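Local coordinates for protein type III secretion system effector HopBA1 (Pseudomonas syringae pv. aptata, PDB 5T09) that acts as a type III virulence effector recognised by the Arabidopsis TIR-only protein RBA1, whose self-association it enhances, thereby triggering plant cell death, at residues 49-54 against 200-205; 81-86 against 160-165; 198-201 against 206-209; 60-65 against 186-191. All coordinates share one frame; numbering follows the deposited sequence.

Contact 1 of 4, residues 49-54 against 200-205; sequences LVYIGD and DGPKDM. With K (potassium ion), chain B.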
loop_
_atom_site.group_PDB
_atom_site.type_symbol
_atom_site.label_atom_id
_atom_site.label_comp_id
_atom_site.label_asym_id
_atom_site.label_seq_id
_atom_site.Cartn_x
_atom_site.Cartn_y
_atom_site.Cartn_z
ATOM N N LEU A 49 5.245 5.670 9.746
ATOM C CA LEU A 49 5.234 4.817 8.568
ATOM C C LEU A 49 4.161 3.753 8.731
ATOM O O LEU A 49 4.136 3.038 9.739
ATOM C CB LEU A 49 6.604 4.165 8.345
ATOM C CG LEU A 49 6.729 3.234 7.136
ATOM C CD1 LEU A 49 6.460 3.981 5.842
ATOM C CD2 LEU A 49 8.106 2.596 7.101
ATOM N N VAL A 50 3.280 3.662 7.738
ATOM C CA VAL A 50 2.212 2.672 7.699
ATOM C C VAL A 50 2.314 1.915 6.385
ATOM O O VAL A 50 2.530 2.516 5.327
ATOM C CB VAL A 50 0.820 3.327 7.837
ATOM C CG1 VAL A 50 -0.292 2.305 7.604
ATOM C CG2 VAL A 50 0.672 3.973 9.210
ATOM N N TYR A 51 2.157 0.597 6.452
ATOM C CA TYR A 51 2.089 -0.251 5.270
ATOM C C TYR A 51 0.652 -0.705 5.070
ATOM O O TYR A 51 0.029 -1.226 6.001
ATOM C CB TYR A 51 3.002 -1.470 5.408
ATOM C CG TYR A 51 4.478 -1.152 5.443
ATOM C CD1 TYR A 51 5.215 -1.062 4.271
ATOM C CD2 TYR A 51 5.136 -0.944 6.646
ATOM C CE1 TYR A 51 6.569 -0.778 4.297
ATOM C CE2 TYR A 51 6.485 -0.657 6.683
ATOM C CZ TYR A 51 7.197 -0.574 5.506
ATOM O OH TYR A 51 8.538 -0.290 5.537
ATOM N N ILE A 52 0.133 -0.511 3.861
ATOM C CA ILE A 52 -1.188 -1.000 3.481
ATOM C C ILE A 52 -0.979 -2.232 2.614
ATOM O O ILE A 52 -0.516 -2.129 1.473
ATOM C CB ILE A 52 -2.006 0.068 2.743
ATOM C CG1 ILE A 52 -2.263 1.269 3.655
ATOM C CG2 ILE A 52 -3.336 -0.521 2.251
ATOM C CD1 ILE A 52 -2.954 2.432 2.962
ATOM N N GLY A 53 -1.323 -3.402 3.150
ATOM C CA GLY A 53 -1.165 -4.638 2.416
ATOM C C GLY A 53 -2.262 -4.813 1.388
ATOM O O GLY A 53 -3.414 -5.088 1.740
ATOM N N ASP A 54 -1.925 -4.644 0.115
ATOM C CA ASP A 54 -2.930 -4.698 -0.933
ATOM C C ASP A 54 -3.334 -6.136 -1.219
ATOM O O ASP A 54 -2.512 -7.055 -1.159
ATOM C CB ASP A 54 -2.414 -4.055 -2.217
ATOM C CG ASP A 54 -3.530 -3.719 -3.178
ATOM O OD1 ASP A 54 -4.513 -3.083 -2.736
ATOM O OD2 ASP A 54 -3.437 -4.104 -4.364
ATOM N N ASP A 200 9.066 -6.297 13.713
ATOM C CA ASP A 200 9.902 -5.220 13.195
ATOM C C ASP A 200 9.448 -4.712 11.828
ATOM O O ASP A 200 10.244 -4.085 11.118
ATOM C CB ASP A 200 11.359 -5.687 13.104
ATOM C CG ASP A 200 12.330 -4.695 13.714
ATOM O OD1 ASP A 200 12.106 -3.474 13.571
ATOM O OD2 ASP A 200 13.314 -5.137 14.341
ATOM N N GLY A 201 8.197 -4.943 11.443
ATOM C CA GLY A 201 7.719 -4.534 10.143
ATOM C C GLY A 201 8.175 -5.488 9.058
ATOM O O GLY A 201 8.779 -6.529 9.336
ATOM N N PRO A 202 7.900 -5.154 7.796
ATOM C CA PRO A 202 8.252 -6.069 6.704
ATOM C C PRO A 202 9.744 -6.363 6.668
ATOM O O PRO A 202 10.573 -5.547 7.076
ATOM C CB PRO A 202 7.799 -5.317 5.449
ATOM C CG PRO A 202 6.744 -4.374 5.931
ATOM C CD PRO A 202 7.194 -3.958 7.304
ATOM N N LYS A 203 10.080 -7.548 6.167
ATOM C CA LYS A 203 11.478 -7.940 6.056
ATOM C C LYS A 203 12.189 -7.075 5.023
ATOM O O LYS A 203 11.644 -6.778 3.956
ATOM C CB LYS A 203 11.590 -9.416 5.677
ATOM C CG LYS A 203 13.025 -9.898 5.500
ATOM C CD LYS A 203 13.137 -11.415 5.592
ATOM C CE LYS A 203 12.365 -12.114 4.486
ATOM N NZ LYS A 203 12.529 -13.594 4.550
ATOM N N ASP A 204 13.417 -6.674 5.348
ATOM C CA ASP A 204 14.241 -5.816 4.497
ATOM C C ASP A 204 13.600 -4.456 4.243
ATOM O O ASP A 204 13.939 -3.788 3.263
ATOM C CB ASP A 204 14.559 -6.494 3.160
ATOM C CG ASP A 204 15.438 -7.720 3.322
ATOM O OD1 ASP A 204 16.332 -7.700 4.192
ATOM O OD2 ASP A 204 15.233 -8.703 2.579
HETATM N N MSE A 205 12.676 -4.028 5.101
HETATM C CA MSE A 205 12.089 -2.694 4.992
HETATM C C MSE A 205 12.065 -2.019 6.361
HETATM O O MSE A 205 12.257 -2.672 7.386
HETATM C CB MSE A 205 10.673 -2.767 4.404
HETATM C CG MSE A 205 10.571 -3.633 3.149
HETATM SE SE MSE A 205 8.819 -3.580 2.280
HETATM C CE MSE A 205 8.984 -1.828 1.429
HETATM K K K B . 12.006 -4.636 9.181
#
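One face of the Y51 ring is covered by P202, while M205, a selenomethionine, reaches the ring at its rim. The proline sits almost squarely on the aromatic face: P202 CG lies 3.6 Å from the centroid of the Y51 ring and only 5° off its normal, a CH-pi contact. The neighbouring ring carbon comes closer to a single atom, with P202 CD 3.4 Å from Y51 CE2. At the edge, near the ring plane, the terminal methyl M205 CE is 3.9 Å from Y51 CE1. The selenium stands obliquely, M205 SE 5.1 Å from the centroid of the Y51 ring, a Met-aromatic contact; the bend at chi3 (76°) then sets CE at the ring edge. Further out, Y51 OH packs 3.5 Å from M205 CB, but its hydrogen bond goes to the carbonyl of R206, so the ring packs on the loop while its hydroxyl bonds to the loop's next residue. The type II turn from P202 to M205 supplies the carbonyls of P202 and M205 to a potassium ion, and D200, just before it, gives the third. The strand 49-54 that carries Y51 is an inner strand of the parallel part of the sheet, between strands 184-190 and 209-214, and the 200-205 loop lies over it beside F194 and helix 166-179, whose N166, W169 and D170 pack on M205.

Contact 2 of 4, residues 81-86 against 160-165; sequences AVEFVK and KKRLAL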
loop_
_atom_site.group_PDB
_atom_site.type_symbol
_atom_site.label_atom_id
_atom_site.label_comp_id
_atom_site.label_asym_id
_atom_site.label_seq_id
_atom_site.Cartn_x
_atom_site.Cartn_y
_atom_site.Cartn_z
ATOM N N ALA A 81 3.716 5.961 -1.292
ATOM C CA ALA A 81 4.599 5.208 -2.175
ATOM C C ALA A 81 3.917 3.893 -2.528
ATOM O O ALA A 81 3.536 3.128 -1.633
ATOM C CB ALA A 81 5.946 4.970 -1.496
ATOM N N VAL A 82 3.752 3.630 -3.827
ATOM C CA VAL A 82 2.867 2.564 -4.288
ATOM C C VAL A 82 3.617 1.595 -5.192
ATOM O O VAL A 82 4.472 1.998 -5.992
ATOM C CB VAL A 82 1.631 3.133 -5.014
ATOM C CG1 VAL A 82 0.929 4.144 -4.123
ATOM C CG2 VAL A 82 2.015 3.755 -6.358
ATOM N N GLU A 83 3.267 0.312 -5.070
ATOM C CA GLU A 83 3.826 -0.729 -5.926
ATOM C C GLU A 83 3.402 -0.560 -7.380
ATOM O O GLU A 83 4.104 -1.020 -8.286
ATOM C CB GLU A 83 3.382 -2.105 -5.424
ATOM C CG GLU A 83 3.756 -3.263 -6.347
ATOM C CD GLU A 83 3.183 -4.596 -5.900
ATOM O OE1 GLU A 83 2.295 -4.610 -5.023
ATOM O OE2 GLU A 83 3.617 -5.636 -6.441
ATOM N N PHE A 84 2.268 0.087 -7.624
ATOM C CA PHE A 84 1.680 0.082 -8.958
ATOM C C PHE A 84 2.505 0.865 -9.971
ATOM O O PHE A 84 2.268 0.729 -11.175
ATOM C CB PHE A 84 0.261 0.637 -8.883
ATOM C CG PHE A 84 -0.554 0.039 -7.772
ATOM C CD1 PHE A 84 -0.833 -1.316 -7.759
ATOM C CD2 PHE A 84 -1.029 0.828 -6.737
ATOM C CE1 PHE A 84 -1.572 -1.875 -6.734
ATOM C CE2 PHE A 84 -1.773 0.279 -5.713
ATOM C CZ PHE A 84 -2.046 -1.077 -5.710
ATOM N N VAL A 85 3.471 1.659 -9.517
ATOM C CA VAL A 85 4.324 2.456 -10.388
ATOM C C VAL A 85 5.767 2.069 -10.119
ATOM O O VAL A 85 6.184 1.964 -8.958
ATOM C CB VAL A 85 4.123 3.964 -10.163
ATOM C CG1 VAL A 85 5.009 4.769 -11.106
ATOM C CG2 VAL A 85 2.667 4.338 -10.349
ATOM N N LYS A 86 6.525 1.866 -11.188
ATOM C CA LYS A 86 7.947 1.599 -11.061
ATOM C C LYS A 86 8.674 2.894 -10.736
ATOM O O LYS A 86 8.383 3.948 -11.308
ATOM C CB LYS A 86 8.487 0.977 -12.347
ATOM C CG LYS A 86 7.887 -0.394 -12.619
ATOM C CD LYS A 86 7.739 -0.693 -14.100
ATOM C CE LYS A 86 6.864 -1.924 -14.327
ATOM N NZ LYS A 86 5.487 -1.773 -13.762
ATOM N N LYS A 160 9.095 -16.140 -3.074
ATOM C CA LYS A 160 10.403 -15.825 -2.506
ATOM C C LYS A 160 11.161 -14.843 -3.389
ATOM O O LYS A 160 11.795 -13.908 -2.889
ATOM C CB LYS A 160 11.227 -17.099 -2.317
ATOM C CG LYS A 160 10.584 -18.163 -1.445
ATOM C CD LYS A 160 10.739 -17.855 0.029
ATOM C CE LYS A 160 10.281 -19.025 0.876
ATOM N NZ LYS A 160 10.419 -18.742 2.328
ATOM N N LYS A 161 11.118 -15.047 -4.708
ATOM C CA LYS A 161 11.799 -14.129 -5.614
ATOM C C LYS A 161 11.162 -12.747 -5.571
ATOM O O LYS A 161 11.869 -11.733 -5.540
ATOM C CB LYS A 161 11.785 -14.688 -7.037
ATOM C CG LYS A 161 12.607 -15.963 -7.209
ATOM C CD LYS A 161 12.362 -16.619 -8.565
ATOM C CE LYS A 161 13.127 -17.928 -8.702
ATOM N NZ LYS A 161 12.763 -18.665 -9.945
ATOM N N ARG A 162 9.828 -12.685 -5.554
ATOM C CA ARG A 162 9.146 -11.399 -5.445
ATOM C C ARG A 162 9.556 -10.663 -4.177
ATOM O O ARG A 162 9.796 -9.450 -4.205
ATOM C CB ARG A 162 7.631 -11.605 -5.471
ATOM C CG ARG A 162 7.077 -12.075 -6.808
ATOM C CD ARG A 162 7.008 -10.937 -7.810
ATOM N NE ARG A 162 6.234 -9.805 -7.308
ATOM C CZ ARG A 162 6.290 -8.580 -7.816
ATOM N NH1 ARG A 162 7.087 -8.315 -8.844
ATOM N NH2 ARG A 162 5.553 -7.612 -7.290
ATOM N N LEU A 163 9.638 -11.378 -3.052
ATOM C CA LEU A 163 9.991 -10.732 -1.791
ATOM C C LEU A 163 11.421 -10.219 -1.779
ATOM O O LEU A 163 11.754 -9.382 -0.933
ATOM C CB LEU A 163 9.776 -11.694 -0.624
ATOM C CG LEU A 163 8.428 -11.519 0.081
ATOM C CD1 LEU A 163 7.267 -11.698 -0.890
ATOM C CD2 LEU A 163 8.308 -12.486 1.248
ATOM N N ALA A 164 12.273 -10.685 -2.693
ATOM C CA ALA A 164 13.624 -10.144 -2.775
ATOM C C ALA A 164 13.620 -8.667 -3.141
ATOM O O ALA A 164 14.623 -7.980 -2.917
ATOM C CB ALA A 164 14.450 -10.931 -3.795
ATOM N N LEU A 165 12.516 -8.164 -3.693
ATOM C CA LEU A 165 12.421 -6.766 -4.088
ATOM C C LEU A 165 12.137 -5.833 -2.921
ATOM O O LEU A 165 12.196 -4.615 -3.105
ATOM C CB LEU A 165 11.319 -6.592 -5.137
ATOM C CG LEU A 165 11.484 -7.349 -6.452
ATOM C CD1 LEU A 165 10.262 -7.134 -7.327
ATOM C CD2 LEU A 165 12.750 -6.913 -7.176
HETATM O O HOH W 1 4.854 -5.542 -8.722
#
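At the C-terminal ends of the parallel strands of this EreA/ChaN-like alpha/beta fold, where strand 77-82 gives way to a type I turn from V82 to V85, E83 forms a salt bridge with R162 of the last part of helix 152-163. This is the side of the sheet on which the loops after the strands gather, as is usual for parallel alpha/beta folds, and H56 and W169 also pack against E83 here. The bond is single-pronged: E83 OE2 lies 2.9 Å from R162 NH2, at the edge of the guanidinium and near its plane. Carboxylate and guanidinium are nearly coplanar, 18° apart, although the two side chains cross at a slant. They reach each other in different ways. E83 holds its CG anti to the backbone N (chi1 172°) and runs out extended, whereas R162 folds at chi2 and chi3 to bring its terminal nitrogen to the carboxylate. A water joins the same two atoms, donating a hydrogen bond to E83 OE2 (2.6 Å) and accepting one from R162 NH2 (2.6 Å), which closes a small triangle. On the other carboxylate oxygen, E83 OE1 accepts a hydrogen bond from the backbone N of G190, at the end of the adjacent strand. The carboxylate is therefore tied at both oxygens, to the sheet through one and to the helix through the other. The backbone bond to G190 probably limits its rotation, and the direct and water-mediated links together give the helix end a polar attachment to the sheet that involves little apolar contact.

Contact 3 of 4, residues 198-201 against 206-209; sequences KTDG and RPGL. With K (potassium ion), chain B.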
loop_
_atom_site.group_PDB
_atom_site.type_symbol
_atom_site.label_atom_id
_atom_site.label_comp_id
_atom_site.label_asym_id
_atom_site.label_seq_id
_atom_site.Cartn_x
_atom_site.Cartn_y
_atom_site.Cartn_z
ATOM N N LYS A 198 5.170 -8.432 12.383
ATOM C CA LYS A 198 4.689 -7.967 13.679
ATOM C C LYS A 198 5.809 -7.326 14.487
ATOM O O LYS A 198 5.662 -6.212 15.001
ATOM C CB LYS A 198 4.068 -9.126 14.457
ATOM C CG LYS A 198 3.513 -8.722 15.819
ATOM C CD LYS A 198 2.910 -9.905 16.555
ATOM C CE LYS A 198 2.379 -9.490 17.918
ATOM N NZ LYS A 198 1.909 -10.654 18.719
ATOM N N THR A 199 6.942 -8.016 14.607
ATOM C CA THR A 199 7.990 -7.562 15.516
ATOM C C THR A 199 8.675 -6.304 14.994
ATOM O O THR A 199 8.848 -5.329 15.736
ATOM C CB THR A 199 9.010 -8.681 15.737
ATOM O OG1 THR A 199 9.649 -9.005 14.496
ATOM C CG2 THR A 199 8.324 -9.925 16.290
ATOM N N ASP A 200 9.066 -6.297 13.713
ATOM C CA ASP A 200 9.902 -5.220 13.195
ATOM C C ASP A 200 9.448 -4.712 11.828
ATOM O O ASP A 200 10.244 -4.085 11.118
ATOM C CB ASP A 200 11.359 -5.687 13.104
ATOM C CG ASP A 200 12.330 -4.695 13.714
ATOM O OD1 ASP A 200 12.106 -3.474 13.571
ATOM O OD2 ASP A 200 13.314 -5.137 14.341
ATOM N N GLY A 201 8.197 -4.943 11.443
ATOM C CA GLY A 201 7.719 -4.534 10.143
ATOM C C GLY A 201 8.175 -5.488 9.058
ATOM O O GLY A 201 8.779 -6.529 9.336
ATOM N N ARG A 206 11.835 -0.708 6.375
ATOM C CA ARG A 206 11.859 0.039 7.621
ATOM C C ARG A 206 10.687 -0.368 8.517
ATOM O O ARG A 206 9.602 -0.693 8.024
ATOM C CB ARG A 206 11.784 1.535 7.349
ATOM C CG ARG A 206 12.937 2.091 6.543
ATOM C CD ARG A 206 12.547 3.423 5.936
ATOM N NE ARG A 206 11.491 3.258 4.942
ATOM C CZ ARG A 206 10.780 4.255 4.426
ATOM N NH1 ARG A 206 11.004 5.506 4.804
ATOM N NH2 ARG A 206 9.845 3.996 3.526
ATOM N N PRO A 207 10.870 -0.335 9.837
ATOM C CA PRO A 207 9.754 -0.658 10.736
ATOM C C PRO A 207 8.570 0.270 10.503
ATOM O O PRO A 207 8.730 1.473 10.294
ATOM C CB PRO A 207 10.351 -0.468 12.135
ATOM C CG PRO A 207 11.824 -0.538 11.946
ATOM C CD PRO A 207 12.091 0.011 10.583
ATOM N N GLY A 208 7.375 -0.305 10.539
ATOM C CA GLY A 208 6.165 0.480 10.381
ATOM C C GLY A 208 4.952 -0.337 10.763
ATOM O O GLY A 208 5.013 -1.562 10.897
ATOM N N LEU A 209 3.841 0.371 10.937
ATOM C CA LEU A 209 2.560 -0.260 11.224
ATOM C C LEU A 209 2.016 -0.881 9.942
ATOM O O LEU A 209 1.846 -0.186 8.936
ATOM C CB LEU A 209 1.594 0.779 11.795
ATOM C CG LEU A 209 0.243 0.357 12.390
ATOM C CD1 LEU A 209 -0.791 0.060 11.313
ATOM C CD2 LEU A 209 0.413 -0.834 13.310
HETATM K K K B . 12.006 -4.636 9.181
#
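A first torsion of -132° in D200, lying away from the staggered positions, places its carboxylate beside P207, and the positive phi of G201 (79°) turns the backbone there. The D200 carboxylate and the proline ring run side by side and point the same way, with D200 OD1 3.4 Å from P207 CG. The aspartate is poorly ordered, so this carboxylate placement is less certain than that of the backbone; OD1 also has a weak hydrogen bond to N24. The carbonyl of D200 has the firmer role. Its oxygen is 2.7 Å from the potassium ion and at the same time accepts a CA-H...O contact from P207, with P207 CA 3.5 Å from D200 O and an angle of 137° at the hydrogen. The cation is held by a loop of main-chain carbonyls: the chain between strands 184-190 and 209-214 doubles back on itself, and the oxygens of P202 and M205, on the intervening turn, complete the protein ligands seen here. Such coordination by neutral backbone oxygens suits a large monovalent ion. Beyond the ion the two limbs of the loop close directly backbone to backbone. G201 CA approaches P207 CA to 4.4 Å and the carbonyl oxygen G208 O to 4.1 Å; G201, with no side chain, lets the limbs come this close. After G208 the chain enters strand 209-214, where L209 pairs with strand 49-54, while R206 makes a salt bridge through NE with D170 of helix 166-179.

Contact 4 of 4, residues 60-65 against 186-191; sequences FIPKLI and IVWGGA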
loop_
_atom_site.group_PDB
_atom_site.type_symbol
_atom_site.label_atom_id
_atom_site.label_comp_id
_atom_site.label_asym_id
_atom_site.label_seq_id
_atom_site.Cartn_x
_atom_site.Cartn_y
_atom_site.Cartn_z
ATOM N N PHE A 60 -12.498 -2.600 -2.247
ATOM C CA PHE A 60 -12.636 -1.920 -0.962
ATOM C C PHE A 60 -11.394 -1.110 -0.612
ATOM O O PHE A 60 -11.500 -0.012 -0.053
ATOM C CB PHE A 60 -12.928 -2.937 0.142
ATOM C CG PHE A 60 -12.905 -2.350 1.524
ATOM C CD1 PHE A 60 -14.044 -1.775 2.066
ATOM C CD2 PHE A 60 -11.744 -2.371 2.281
ATOM C CE1 PHE A 60 -14.027 -1.232 3.332
ATOM C CE2 PHE A 60 -11.722 -1.831 3.551
ATOM C CZ PHE A 60 -12.863 -1.260 4.077
ATOM N N ILE A 61 -10.211 -1.632 -0.921
ATOM C CA ILE A 61 -8.958 -1.055 -0.439
ATOM C C ILE A 61 -8.689 0.274 -1.139
ATOM O O ILE A 61 -8.483 1.287 -0.455
ATOM C CB ILE A 61 -7.802 -2.055 -0.610
ATOM C CG1 ILE A 61 -8.039 -3.257 0.312
ATOM C CG2 ILE A 61 -6.460 -1.407 -0.287
ATOM C CD1 ILE A 61 -7.132 -4.439 0.073
ATOM N N PRO A 62 -8.672 0.339 -2.474
ATOM C CA PRO A 62 -8.484 1.649 -3.121
ATOM C C PRO A 62 -9.604 2.633 -2.822
ATOM O O PRO A 62 -9.346 3.839 -2.736
ATOM C CB PRO A 62 -8.413 1.301 -4.616
ATOM C CG PRO A 62 -9.031 -0.047 -4.737
ATOM C CD PRO A 62 -8.709 -0.755 -3.459
ATOM N N LYS A 63 -10.842 2.161 -2.663
ATOM C CA LYS A 63 -11.924 3.054 -2.255
ATOM C C LYS A 63 -11.653 3.645 -0.879
ATOM O O LYS A 63 -11.905 4.832 -0.640
ATOM C CB LYS A 63 -13.256 2.307 -2.249
ATOM C CG LYS A 63 -13.903 2.149 -3.613
ATOM C CD LYS A 63 -15.227 1.385 -3.525
ATOM C CE LYS A 63 -16.255 2.105 -2.654
ATOM N NZ LYS A 63 -17.576 1.409 -2.652
ATOM N N LEU A 64 -11.155 2.823 0.046
ATOM C CA LEU A 64 -10.826 3.321 1.376
ATOM C C LEU A 64 -9.793 4.438 1.303
ATOM O O LEU A 64 -9.930 5.466 1.975
ATOM C CB LEU A 64 -10.316 2.174 2.249
ATOM C CG LEU A 64 -9.770 2.571 3.623
ATOM C CD1 LEU A 64 -10.833 3.295 4.434
ATOM C CD2 LEU A 64 -9.264 1.345 4.363
ATOM N N ILE A 65 -8.751 4.258 0.490
ATOM C CA ILE A 65 -7.709 5.277 0.387
ATOM C C ILE A 65 -8.281 6.563 -0.199
ATOM O O ILE A 65 -7.985 7.664 0.279
ATOM C CB ILE A 65 -6.525 4.741 -0.437
ATOM C CG1 ILE A 65 -5.853 3.591 0.324
ATOM C CG2 ILE A 65 -5.514 5.848 -0.725
ATOM C CD1 ILE A 65 -4.761 2.868 -0.445
ATOM N N ILE A 186 3.031 6.540 3.714
ATOM C CA ILE A 186 2.346 5.259 3.597
ATOM C C ILE A 186 2.943 4.523 2.410
ATOM O O ILE A 186 3.141 5.115 1.341
ATOM C CB ILE A 186 0.826 5.434 3.424
ATOM C CG1 ILE A 186 0.218 6.025 4.695
ATOM C CG2 ILE A 186 0.162 4.094 3.082
ATOM C CD1 ILE A 186 -1.220 6.466 4.546
ATOM N N VAL A 187 3.236 3.240 2.602
ATOM C CA VAL A 187 3.679 2.352 1.535
ATOM C C VAL A 187 2.545 1.384 1.239
ATOM O O VAL A 187 2.067 0.682 2.139
ATOM C CB VAL A 187 4.967 1.604 1.920
ATOM C CG1 VAL A 187 5.270 0.483 0.931
ATOM C CG2 VAL A 187 6.129 2.577 1.991
ATOM N N TRP A 188 2.122 1.345 -0.022
ATOM C CA TRP A 188 0.965 0.570 -0.459
ATOM C C TRP A 188 1.449 -0.445 -1.485
ATOM O O TRP A 188 1.898 -0.070 -2.574
ATOM C CB TRP A 188 -0.104 1.498 -1.036
ATOM C CG TRP A 188 -1.348 0.825 -1.527
ATOM C CD1 TRP A 188 -1.766 -0.445 -1.263
ATOM C CD2 TRP A 188 -2.342 1.408 -2.374
ATOM N NE1 TRP A 188 -2.966 -0.687 -1.892
ATOM C CE2 TRP A 188 -3.339 0.437 -2.582
ATOM C CE3 TRP A 188 -2.485 2.661 -2.976
ATOM C CZ2 TRP A 188 -4.462 0.679 -3.371
ATOM C CZ3 TRP A 188 -3.598 2.900 -3.756
ATOM C CH2 TRP A 188 -4.570 1.913 -3.951
ATOM N N GLY A 189 1.372 -1.724 -1.129
ATOM C CA GLY A 189 1.862 -2.785 -1.988
ATOM C C GLY A 189 1.277 -4.110 -1.562
ATOM O O GLY A 189 0.607 -4.218 -0.531
ATOM N N GLY A 190 1.546 -5.129 -2.376
ATOM C CA GLY A 190 1.000 -6.454 -2.141
ATOM C C GLY A 190 1.251 -6.973 -0.742
ATOM O O GLY A 190 2.389 -6.971 -0.265
ATOM N N ALA A 191 0.186 -7.447 -0.089
ATOM C CA ALA A 191 0.275 -7.857 1.309
ATOM C C ALA A 191 1.282 -8.983 1.514
ATOM O O ALA A 191 1.863 -9.100 2.599
ATOM C CB ALA A 191 -1.103 -8.285 1.813
#
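From its CB, W188 projects off strand 184-190 toward helix 60-74, and CG lies anti to the backbone N (chi1 180°), which sends the indole out toward the helix. CG is already 4.1 Å from I65 CD1, and the next ring atoms close on that same methyl: both CD2 and CE3 of W188 stand 3.4 Å from it. I65 CD1 is poised over the centre of the six-membered ring, 3.2 Å from the centroid and 6° off the normal, a tight CH-pi contact. At the far rim, CH2 of W188 meets P62 CB, 3.9 Å away and near the ring plane. On the five-membered side, NE1 is 3.9 Å from I61 CG2, which approaches obliquely; the N-H itself is bonded to D54 OD1, and F84 meets the indole edge-to-face. Helix 60-74 belongs to the beta-alpha-beta crossover from strand 49-54 to strand 77-82, and its segment 60-65 runs at 166° to segment 186-190 of the strand placed between those two, their axes approaching to 11.8 Å. Apolar packing thus covers the indole while its one polar atom is paired to an aspartate, so a buried tryptophan brings no unmet N-H into the core.

Contacts 1 and 4 lie in the buried interior and rest on CH-pi packing of an aromatic side chain from neighbouring strands, 49-54 and 184-190, with Y51 against a loop and W188 against a helix. Contact 2 is partly buried at the strand ends and is ionic and hydrated, yet it joins contact 4 through strands 77-82 and 184-190, which are paired side by side. Contact 3 is likewise partly buried, its centre about 14 Å from the centre of the chain, and works through backbone atoms and potassium coordination. It shares D200 and G201 with contact 1 and the same cation, whereas contact 2 stays apart from it, the nearest atoms about 6 Å away.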